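Long-range contacts in Es1 family protein (Ehrlichia chaffeensis, PDB 3L3B), which is of unproven function but, as an Es1-type member of the DJ-1/PfpI family with an amidotransferase-like fold, may take part in isoprenoid biosynthesis: residues Leu24-Leu30 against Phe108-Pro114; Lys121-Asn125 against Tyr135-Phe140; Val144-Asn149 against Leu167-Ala172. All blocks are in the same frame, centred on the assembly; numbering follows the deposited sequence.

Contact 1: residues Leu24-Leu30 against Phe108-Pro114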
loop_
_atom_site.group_PDB
_atom_site.type_symbol
_atom_site.label_atom_id
_atom_site.label_comp_id
_atom_site.label_asym_id
_atom_site.label_seq_id
_atom_site.Cartn_x
_atom_site.Cartn_y
_atom_site.Cartn_z
ATOM N N LEU B 24 16.503 -6.655 15.707
ATOM C CA LEU B 24 15.863 -5.314 15.626
ATOM C C LEU B 24 14.372 -5.407 15.336
ATOM O O LEU B 24 13.958 -6.133 14.437
ATOM C CB LEU B 24 16.500 -4.434 14.536
ATOM C CG LEU B 24 17.965 -3.993 14.679
ATOM C CD1 LEU B 24 18.263 -2.778 13.807
ATOM C CD2 LEU B 24 18.314 -3.663 16.111
ATOM N N ASN B 25 13.593 -4.639 16.090
ATOM C CA ASN B 25 12.145 -4.549 15.945
ATOM C C ASN B 25 11.676 -3.105 15.896
ATOM O O ASN B 25 12.194 -2.259 16.653
ATOM C CB ASN B 25 11.468 -5.155 17.158
ATOM C CG ASN B 25 11.598 -6.621 17.213
ATOM O OD1 ASN B 25 10.855 -7.324 16.533
ATOM N ND2 ASN B 25 12.532 -7.114 18.030
ATOM N N SER B 26 10.663 -2.848 15.070
ATOM C CA SER B 26 10.061 -1.507 14.950
ATOM C C SER B 26 8.571 -1.540 15.145
ATOM O O SER B 26 7.906 -2.432 14.613
ATOM C CB SER B 26 10.335 -0.929 13.581
ATOM O OG SER B 26 9.846 0.388 13.536
ATOM N N ALA B 27 8.031 -0.584 15.884
ATOM C CA ALA B 27 6.594 -0.358 15.912
ATOM C C ALA B 27 6.234 0.560 14.735
ATOM O O ALA B 27 7.064 1.378 14.307
ATOM C CB ALA B 27 6.161 0.279 17.235
ATOM N N VAL B 28 5.038 0.388 14.173
ATOM C CA VAL B 28 4.530 1.259 13.104
ATOM C C VAL B 28 3.147 1.662 13.525
ATOM O O VAL B 28 2.328 0.779 13.819
ATOM C CB VAL B 28 4.486 0.543 11.727
ATOM C CG1 VAL B 28 3.849 1.460 10.609
ATOM C CG2 VAL B 28 5.896 0.054 11.347
ATOM N N ILE B 29 2.872 2.970 13.573
ATOM C CA ILE B 29 1.579 3.450 13.988
ATOM C C ILE B 29 0.801 3.901 12.753
ATOM O O ILE B 29 1.269 4.700 11.952
ATOM C CB ILE B 29 1.660 4.577 15.025
ATOM C CG1 ILE B 29 2.252 4.025 16.328
ATOM C CG2 ILE B 29 0.275 5.137 15.267
ATOM C CD1 ILE B 29 2.649 5.063 17.399
ATOM N N LEU B 30 -0.417 3.398 12.659
ATOM C CA LEU B 30 -1.292 3.668 11.562
ATOM C C LEU B 30 -2.574 4.377 12.018
ATOM O O LEU B 30 -3.009 4.289 13.198
ATOM C CB LEU B 30 -1.641 2.319 10.922
ATOM C CG LEU B 30 -0.514 1.456 10.360
ATOM C CD1 LEU B 30 -1.081 0.158 9.784
ATOM C CD2 LEU B 30 0.198 2.238 9.245
ATOM N N PHE B 108 10.490 -3.012 21.483
ATOM C CA PHE B 108 10.931 -2.386 20.240
ATOM C C PHE B 108 12.190 -1.541 20.424
ATOM O O PHE B 108 12.461 -1.059 21.512
ATOM C CB PHE B 108 9.797 -1.524 19.626
ATOM C CG PHE B 108 8.530 -2.269 19.412
ATOM C CD1 PHE B 108 8.374 -3.069 18.311
ATOM C CD2 PHE B 108 7.514 -2.218 20.357
ATOM C CE1 PHE B 108 7.202 -3.789 18.112
ATOM C CE2 PHE B 108 6.371 -2.933 20.205
ATOM C CZ PHE B 108 6.197 -3.733 19.063
ATOM N N ASP B 109 12.922 -1.378 19.320
ATOM C CA ASP B 109 14.073 -0.489 19.211
ATOM C C ASP B 109 13.770 0.904 18.639
ATOM O O ASP B 109 14.558 1.837 18.840
ATOM C CB ASP B 109 15.103 -1.131 18.290
ATOM C CG ASP B 109 15.505 -2.474 18.754
ATOM O OD1 ASP B 109 16.248 -2.553 19.728
ATOM O OD2 ASP B 109 15.065 -3.454 18.161
ATOM N N MET B 110 12.651 1.031 17.916
ATOM C CA MET B 110 12.315 2.234 17.171
ATOM C C MET B 110 10.806 2.248 16.841
ATOM O O MET B 110 10.129 1.234 16.987
ATOM C CB MET B 110 13.133 2.304 15.870
ATOM C CG MET B 110 12.939 1.091 14.870
ATOM S SD MET B 110 13.899 1.205 13.296
ATOM C CE MET B 110 12.749 2.108 12.279
ATOM N N LEU B 111 10.346 3.391 16.339
ATOM C CA LEU B 111 8.976 3.664 15.974
ATOM C C LEU B 111 9.000 4.380 14.654
ATOM O O LEU B 111 9.824 5.263 14.455
ATOM C CB LEU B 111 8.340 4.575 17.033
ATOM C CG LEU B 111 6.946 5.111 16.748
ATOM C CD1 LEU B 111 5.961 3.909 16.695
ATOM C CD2 LEU B 111 6.521 6.136 17.731
ATOM N N VAL B 112 8.124 3.971 13.719
ATOM C CA VAL B 112 7.907 4.730 12.488
ATOM C C VAL B 112 6.417 5.083 12.373
ATOM O O VAL B 112 5.534 4.258 12.681
ATOM C CB VAL B 112 8.443 4.003 11.238
ATOM C CG1 VAL B 112 8.391 4.930 10.019
ATOM C CG2 VAL B 112 9.871 3.544 11.483
ATOM N N ILE B 113 6.159 6.338 12.002
ATOM C CA ILE B 113 4.839 6.855 11.778
ATOM C C ILE B 113 4.701 7.328 10.321
ATOM O O ILE B 113 5.089 8.448 9.983
ATOM C CB ILE B 113 4.544 8.045 12.696
ATOM C CG1 ILE B 113 4.976 7.717 14.131
ATOM C CG2 ILE B 113 3.070 8.352 12.633
ATOM C CD1 ILE B 113 5.055 8.922 15.087
ATOM N N PRO B 114 4.102 6.494 9.457
ATOM C CA PRO B 114 3.799 6.985 8.107
ATOM C C PRO B 114 2.902 8.213 8.158
ATOM O O PRO B 114 2.266 8.490 9.180
ATOM C CB PRO B 114 3.060 5.809 7.480
ATOM C CG PRO B 114 3.517 4.598 8.227
ATOM C CD PRO B 114 3.820 5.063 9.619
HETATM O O HOH W 1 14.447 -5.283 19.605
HETATM O O HOH W 2 0.382 6.387 9.835
#
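Backbone bonds carry most of the join between Ala27 and its neighbours on strand 110-113. Ala27 N gives to Met110 O at 3.0 Å, Ala27 O takes Val112 N at 2.9 Å, and Ile29 N goes on to Val112 O, a parallel ladder whose axes are turned 31° from each other. Ahead of it, the backbone N of Asp109 bonds Asn25 O. Ser26 OG, swung anti to its own N (chi1 -175°), also bonds Ala27 O, from the opposite face of that carbonyl to Val112 N, so one buried oxygen is gripped twice. These are two central strands of the mixed sheet of the DJ-1/PfpI alpha/beta fold: strand 56-62 bonds the other edge of 24-29, while helices 41-53 and 221-238 pack on the side of Ser26, Val28, Met110 and Val112, and helix 138-149 on that of Ala27 and Leu111.

Polar contacts outside the ladder sit at both ends of the pair. At the start, Asp109 OD2 receives Asn25 N at 2.8 Å, nearly in line with its C-O bond; at the far end a water donates to both Ile29 O and Pro114 O.

Among the apolar contacts, Ala27 CB stands 4.0 Å over the centre of the Phe108 ring, a CH-pi contact on the ring normal to within 7°. Leu111 CD1 touches both Ala27 CB and Ile29 CD1, the latter at 3.6 Å. On the other side of the sheet Val28 CG1 crosses the Pro114 ring at CD.

Contact 2: residues Lys121-Asn125 against Tyr135-Phe140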
loop_
_atom_site.group_PDB
_atom_site.type_symbol
_atom_site.label_atom_id
_atom_site.label_comp_id
_atom_site.label_asym_id
_atom_site.label_seq_id
_atom_site.Cartn_x
_atom_site.Cartn_y
_atom_site.Cartn_z
ATOM N N LYS B 121 -5.608 14.396 11.330
ATOM C CA LYS B 121 -7.027 14.560 11.636
ATOM C C LYS B 121 -7.468 13.630 12.749
ATOM O O LYS B 121 -8.294 14.015 13.618
ATOM C CB LYS B 121 -7.871 14.274 10.353
ATOM N N ASN B 122 -6.964 12.403 12.739
ATOM C CA ASN B 122 -7.386 11.411 13.733
ATOM C C ASN B 122 -6.633 11.438 15.053
ATOM O O ASN B 122 -7.165 11.013 16.061
ATOM C CB ASN B 122 -7.377 9.990 13.164
ATOM C CG ASN B 122 -8.259 9.851 11.966
ATOM O OD1 ASN B 122 -9.142 10.677 11.744
ATOM N ND2 ASN B 122 -8.007 8.820 11.149
ATOM N N PHE B 123 -5.408 11.928 15.062
ATOM C CA PHE B 123 -4.593 11.892 16.270
ATOM C C PHE B 123 -4.418 13.271 16.887
ATOM O O PHE B 123 -3.728 13.395 17.921
ATOM C CB PHE B 123 -3.186 11.366 15.973
ATOM C CG PHE B 123 -3.119 9.934 15.495
ATOM C CD1 PHE B 123 -4.206 9.084 15.549
ATOM C CD2 PHE B 123 -1.939 9.441 15.022
ATOM C CE1 PHE B 123 -4.119 7.737 15.084
ATOM C CE2 PHE B 123 -1.858 8.086 14.553
ATOM C CZ PHE B 123 -2.921 7.272 14.587
ATOM N N SER B 124 -4.954 14.305 16.242
ATOM C CA SER B 124 -4.787 15.674 16.729
ATOM C C SER B 124 -5.976 16.571 16.406
ATOM O O SER B 124 -6.855 16.200 15.639
ATOM C CB SER B 124 -3.466 16.275 16.220
ATOM O OG SER B 124 -3.564 16.952 14.972
ATOM N N ASN B 125 -6.034 17.755 17.029
ATOM C CA ASN B 125 -6.937 18.794 16.523
ATOM C C ASN B 125 -6.146 19.893 15.804
ATOM O O ASN B 125 -6.695 20.934 15.433
ATOM C CB ASN B 125 -7.814 19.375 17.631
ATOM C CG ASN B 125 -7.039 20.216 18.568
ATOM O OD1 ASN B 125 -5.814 20.241 18.482
ATOM N ND2 ASN B 125 -7.728 20.935 19.472
ATOM N N TYR B 135 -4.210 19.887 20.954
ATOM C CA TYR B 135 -4.578 18.625 21.629
ATOM C C TYR B 135 -4.042 17.455 20.780
ATOM O O TYR B 135 -4.013 17.552 19.564
ATOM C CB TYR B 135 -6.096 18.503 21.755
ATOM C CG TYR B 135 -6.598 17.203 22.367
ATOM C CD1 TYR B 135 -6.765 17.081 23.753
ATOM C CD2 TYR B 135 -6.927 16.112 21.569
ATOM C CE1 TYR B 135 -7.240 15.892 24.321
ATOM C CE2 TYR B 135 -7.390 14.924 22.118
ATOM C CZ TYR B 135 -7.550 14.816 23.494
ATOM O OH TYR B 135 -8.034 13.640 24.047
ATOM N N ILE B 136 -3.627 16.372 21.430
ATOM C CA ILE B 136 -3.118 15.180 20.741
ATOM C C ILE B 136 -3.735 13.973 21.445
ATOM O O ILE B 136 -3.756 13.887 22.687
ATOM C CB ILE B 136 -1.558 15.056 20.797
ATOM C CG1 ILE B 136 -0.847 16.351 20.363
ATOM C CG2 ILE B 136 -1.092 13.874 19.974
ATOM C CD1 ILE B 136 -0.490 16.471 18.930
ATOM N N LEU B 137 -4.270 13.056 20.649
ATOM C CA LEU B 137 -4.905 11.857 21.173
ATOM C C LEU B 137 -4.008 11.229 22.223
ATOM O O LEU B 137 -2.873 10.877 21.903
ATOM C CB LEU B 137 -5.136 10.850 20.019
ATOM C CG LEU B 137 -5.742 9.489 20.398
ATOM C CD1 LEU B 137 -7.171 9.629 20.976
ATOM C CD2 LEU B 137 -5.721 8.580 19.160
ATOM N N PRO B 138 -4.485 11.105 23.479
ATOM C CA PRO B 138 -3.576 10.705 24.550
ATOM C C PRO B 138 -2.807 9.401 24.355
ATOM O O PRO B 138 -1.604 9.365 24.618
ATOM C CB PRO B 138 -4.509 10.604 25.777
ATOM C CG PRO B 138 -5.527 11.663 25.521
ATOM C CD PRO B 138 -5.766 11.598 24.032
ATOM N N GLU B 139 -3.498 8.349 23.909
ATOM C CA GLU B 139 -2.882 7.043 23.718
ATOM C C GLU B 139 -1.702 7.154 22.719
ATOM O O GLU B 139 -0.722 6.447 22.891
ATOM C CB GLU B 139 -3.932 6.021 23.224
ATOM N N PHE B 140 -1.802 8.049 21.722
ATOM C CA PHE B 140 -0.757 8.312 20.704
ATOM C C PHE B 140 0.404 9.161 21.278
ATOM O O PHE B 140 1.555 8.801 21.120
ATOM C CB PHE B 140 -1.334 9.072 19.510
ATOM C CG PHE B 140 -0.306 9.465 18.448
ATOM C CD1 PHE B 140 0.306 8.504 17.659
ATOM C CD2 PHE B 140 0.006 10.786 18.208
ATOM C CE1 PHE B 140 1.262 8.850 16.692
ATOM C CE2 PHE B 140 0.946 11.141 17.224
ATOM C CZ PHE B 140 1.556 10.173 16.454
#
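The connection between helix 117-123 and helix 138-149, partly unmodelled (129-133), is pinned where Phe123, Ser124 and Asn125 run beside Tyr135, Ile136 and Leu137. Leu137 N gives a nearly straight bond to Phe123 O at 2.8 Å, approaching from above the carbonyl plane, and Asn125 N reaches Tyr135 O at 3.2 Å, again from out of plane. Together they make a single backbone bridge centred on Ser124 and Ile136. The Asn125 side chain adds a third bond: with CG turned between N and the carbonyl carbon (chi1 71°), OD1 folds back to take Tyr135 N at 3.0 Å, while the amide plane lies 69° from the tyrosine ring and ND2 rests against Tyr135 CB.

In this DJ-1/PfpI alpha/beta fold the bridge joins the chain following helix 117-123 to the residues leading into helix 138-149, with Leu137 as the N-cap residue of the latter. Next to it the two phenylalanines meet. Phe123 CD2 stands 3.5 Å above the centre of the Phe140 ring, and the planes are inclined by 34°. Ile136 CG2 lies in plane at the edge of that same ring and also touches Phe123 O at 3.4 Å. Leu137 CD2 packs on Phe123 CD1 at 3.9 Å. Ile29 of strand 24-29 lies against both aromatic rings, and Val163 and Leu167 of helix 160-168 press on Phe140. Ser124 OG is hydrogen-bonded to Ala120 O and to Leu126 N.

Contact 3: residues Val144-Asn149 against Leu167-Ala172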
loop_
_atom_site.group_PDB
_atom_site.type_symbol
_atom_site.label_atom_id
_atom_site.label_comp_id
_atom_site.label_asym_id
_atom_site.label_seq_id
_atom_site.Cartn_x
_atom_site.Cartn_y
_atom_site.Cartn_z
ATOM N N VAL B 144 4.301 7.791 21.720
ATOM C CA VAL B 144 5.448 8.459 21.131
ATOM C C VAL B 144 6.367 9.027 22.234
ATOM O O VAL B 144 7.554 8.881 22.123
ATOM C CB VAL B 144 5.068 9.571 20.142
ATOM C CG1 VAL B 144 6.296 10.194 19.574
ATOM C CG2 VAL B 144 4.164 9.037 18.941
ATOM N N ARG B 145 5.814 9.637 23.296
ATOM C CA ARG B 145 6.634 10.079 24.433
ATOM C C ARG B 145 7.383 8.905 25.091
ATOM O O ARG B 145 8.502 9.089 25.568
ATOM C CB ARG B 145 5.777 10.802 25.492
ATOM C CG ARG B 145 5.167 12.131 25.015
ATOM C CD ARG B 145 6.151 13.237 25.254
ATOM N NE ARG B 145 5.629 14.593 25.091
ATOM C CZ ARG B 145 5.380 15.447 26.072
ATOM N NH1 ARG B 145 4.966 16.680 25.767
ATOM N NH2 ARG B 145 5.554 15.091 27.347
ATOM N N GLU B 146 6.780 7.703 25.137
ATOM C CA GLU B 146 7.479 6.566 25.736
ATOM C C GLU B 146 8.692 6.178 24.915
ATOM O O GLU B 146 9.750 5.897 25.463
ATOM C CB GLU B 146 6.574 5.352 25.964
ATOM C CG GLU B 146 5.749 5.435 27.225
ATOM C CD GLU B 146 5.049 4.133 27.534
ATOM O OE1 GLU B 146 5.684 3.251 28.138
ATOM O OE2 GLU B 146 3.870 3.983 27.151
ATOM N N PHE B 147 8.544 6.186 23.599
ATOM C CA PHE B 147 9.685 5.931 22.705
ATOM C C PHE B 147 10.712 7.051 22.900
ATOM O O PHE B 147 11.899 6.778 23.064
ATOM C CB PHE B 147 9.267 5.866 21.242
ATOM C CG PHE B 147 8.825 4.481 20.795
ATOM C CD1 PHE B 147 9.773 3.524 20.416
ATOM C CD2 PHE B 147 7.509 4.128 20.836
ATOM C CE1 PHE B 147 9.391 2.238 20.033
ATOM C CE2 PHE B 147 7.120 2.848 20.466
ATOM C CZ PHE B 147 8.079 1.908 20.053
ATOM N N TYR B 148 10.259 8.291 22.912
ATOM C CA TYR B 148 11.200 9.424 23.058
ATOM C C TYR B 148 11.910 9.386 24.389
ATOM O O TYR B 148 13.147 9.539 24.462
ATOM C CB TYR B 148 10.499 10.769 22.885
ATOM C CG TYR B 148 11.449 11.913 23.040
ATOM C CD1 TYR B 148 12.344 12.224 22.036
ATOM C CD2 TYR B 148 11.485 12.655 24.216
ATOM C CE1 TYR B 148 13.247 13.262 22.197
ATOM C CE2 TYR B 148 12.391 13.712 24.388
ATOM C CZ TYR B 148 13.255 14.001 23.364
ATOM O OH TYR B 148 14.180 15.002 23.521
ATOM N N ASN B 149 11.168 9.155 25.464
ATOM C CA ASN B 149 11.835 9.122 26.785
ATOM C C ASN B 149 12.762 7.902 26.975
ATOM O O ASN B 149 13.683 7.972 27.741
ATOM C CB ASN B 149 10.807 9.227 27.913
ATOM C CG ASN B 149 10.168 10.605 27.981
ATOM O OD1 ASN B 149 8.967 10.724 28.223
ATOM N ND2 ASN B 149 10.963 11.654 27.724
ATOM N N LEU B 167 3.675 17.201 19.762
ATOM C CA LEU B 167 3.532 16.388 20.927
ATOM C C LEU B 167 4.799 16.409 21.819
ATOM O O LEU B 167 4.678 16.141 23.008
ATOM C CB LEU B 167 3.096 14.963 20.564
ATOM C CG LEU B 167 4.087 13.945 19.996
ATOM C CD1 LEU B 167 4.857 13.209 21.116
ATOM C CD2 LEU B 167 3.399 12.867 19.068
ATOM N N LEU B 168 5.971 16.697 21.252
ATOM C CA LEU B 168 7.225 16.819 22.047
ATOM C C LEU B 168 7.566 18.255 22.560
ATOM O O LEU B 168 8.500 18.442 23.348
ATOM C CB LEU B 168 8.383 16.247 21.264
ATOM C CG LEU B 168 8.360 14.740 21.032
ATOM C CD1 LEU B 168 9.488 14.314 20.071
ATOM C CD2 LEU B 168 8.374 13.938 22.375
ATOM N N LYS B 169 6.812 19.252 22.129
ATOM C CA LYS B 169 7.231 20.652 22.256
ATOM C C LYS B 169 7.453 21.152 23.677
ATOM O O LYS B 169 8.219 22.083 23.875
ATOM C CB LYS B 169 6.225 21.577 21.568
ATOM C CG LYS B 169 5.007 21.881 22.401
ATOM C CD LYS B 169 3.868 22.412 21.526
ATOM C CE LYS B 169 3.696 23.931 21.637
ATOM N NZ LYS B 169 2.281 24.260 21.183
ATOM N N ASP B 170 6.767 20.558 24.646
ATOM C CA ASP B 170 6.953 20.961 26.039
ATOM C C ASP B 170 8.222 20.415 26.657
ATOM O O ASP B 170 8.666 20.932 27.634
ATOM C CB ASP B 170 5.768 20.539 26.896
ATOM C CG ASP B 170 4.464 21.177 26.427
ATOM O OD1 ASP B 170 4.455 22.413 26.107
ATOM O OD2 ASP B 170 3.464 20.437 26.384
ATOM N N ILE B 171 8.796 19.373 26.078
ATOM C CA ILE B 171 10.004 18.776 26.618
ATOM C C ILE B 171 11.197 18.804 25.650
ATOM O O ILE B 171 12.307 18.528 26.061
ATOM C CB ILE B 171 9.742 17.311 27.111
ATOM C CG1 ILE B 171 9.366 16.397 25.949
ATOM C CG2 ILE B 171 8.666 17.303 28.264
ATOM C CD1 ILE B 171 9.276 14.892 26.314
ATOM N N ALA B 172 10.971 19.149 24.371
ATOM C CA ALA B 172 12.050 19.215 23.412
ATOM C C ALA B 172 11.717 20.135 22.219
ATOM O O ALA B 172 10.544 20.273 21.832
ATOM C CB ALA B 172 12.331 17.780 22.896
HETATM O O HOH W 3 2.940 18.070 27.467
HETATM O O HOH W 4 14.339 17.054 26.166
#
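Arg145 reaches from helix 138-149 across to helix 160-168 and the residues after it, its chain bent about CB-CG (chi2 -87°) and extended beyond. From CB, CG passes Leu167 CD1 at 4.1 Å; CD touches both Leu168 CD2 and Ile171 CD1, each at 3.7 Å. NE then bonds Leu167 O at 2.8 Å. CZ lies beneath Ile171 CD1, which sits 3.5 Å above the guanidinium plane, offset toward its rim. NH1 bonds the same Leu167 O, so the group grips one carbonyl side-on with two nitrogens, the oxygen only 7° out of its plane. NH1 also donates to a water that in turn donates to Asp170 OD2, while NH2 packs on Ile171 CG2.

The rest of the contact is mainly apolar. Val144 CB and CG1 meet the two methyls of Leu167. Leu168 CD1 lies over one face of the Tyr148 ring, and Ala172 CB packs on Tyr148 CZ at 3.9 Å. Tyr148 OH is hydrogen-bonded to Asn207 OD1. The chain runs from helix 138-149 through strand 154-157 to helix 160-168; Val144 and Tyr148 touch Ile154 of that strand.

Leu167 O lies in the C-terminal part of helix 160-168, where a positive group would be expected to interact well with the helix dipole. Asp170, bridged by the water and with OD2 4.1 Å from Arg145 NH1, too far for a salt bridge, may add a weaker pull.

From the N terminus, strand 24-29 comes first, and contact 1 closes a long loop of 77 residues by bringing in strand 110-113 beside it. The chain then runs into helix 117-123, and contact 2 closes a much shorter loop to the start of helix 138-149. That helix carries on into contact 3, which closes in the later part of helix 160-168 and the residues following it. The three loops follow in series; none encloses or crosses another. In space they meet: Leu30 O lies against Phe123 CZ, Ile113 packs on Phe140, and Phe147 of segment 144-149 packs on Ala27, Phe108 and Leu111, tying helices 117-123 and 138-149 to the central sheet.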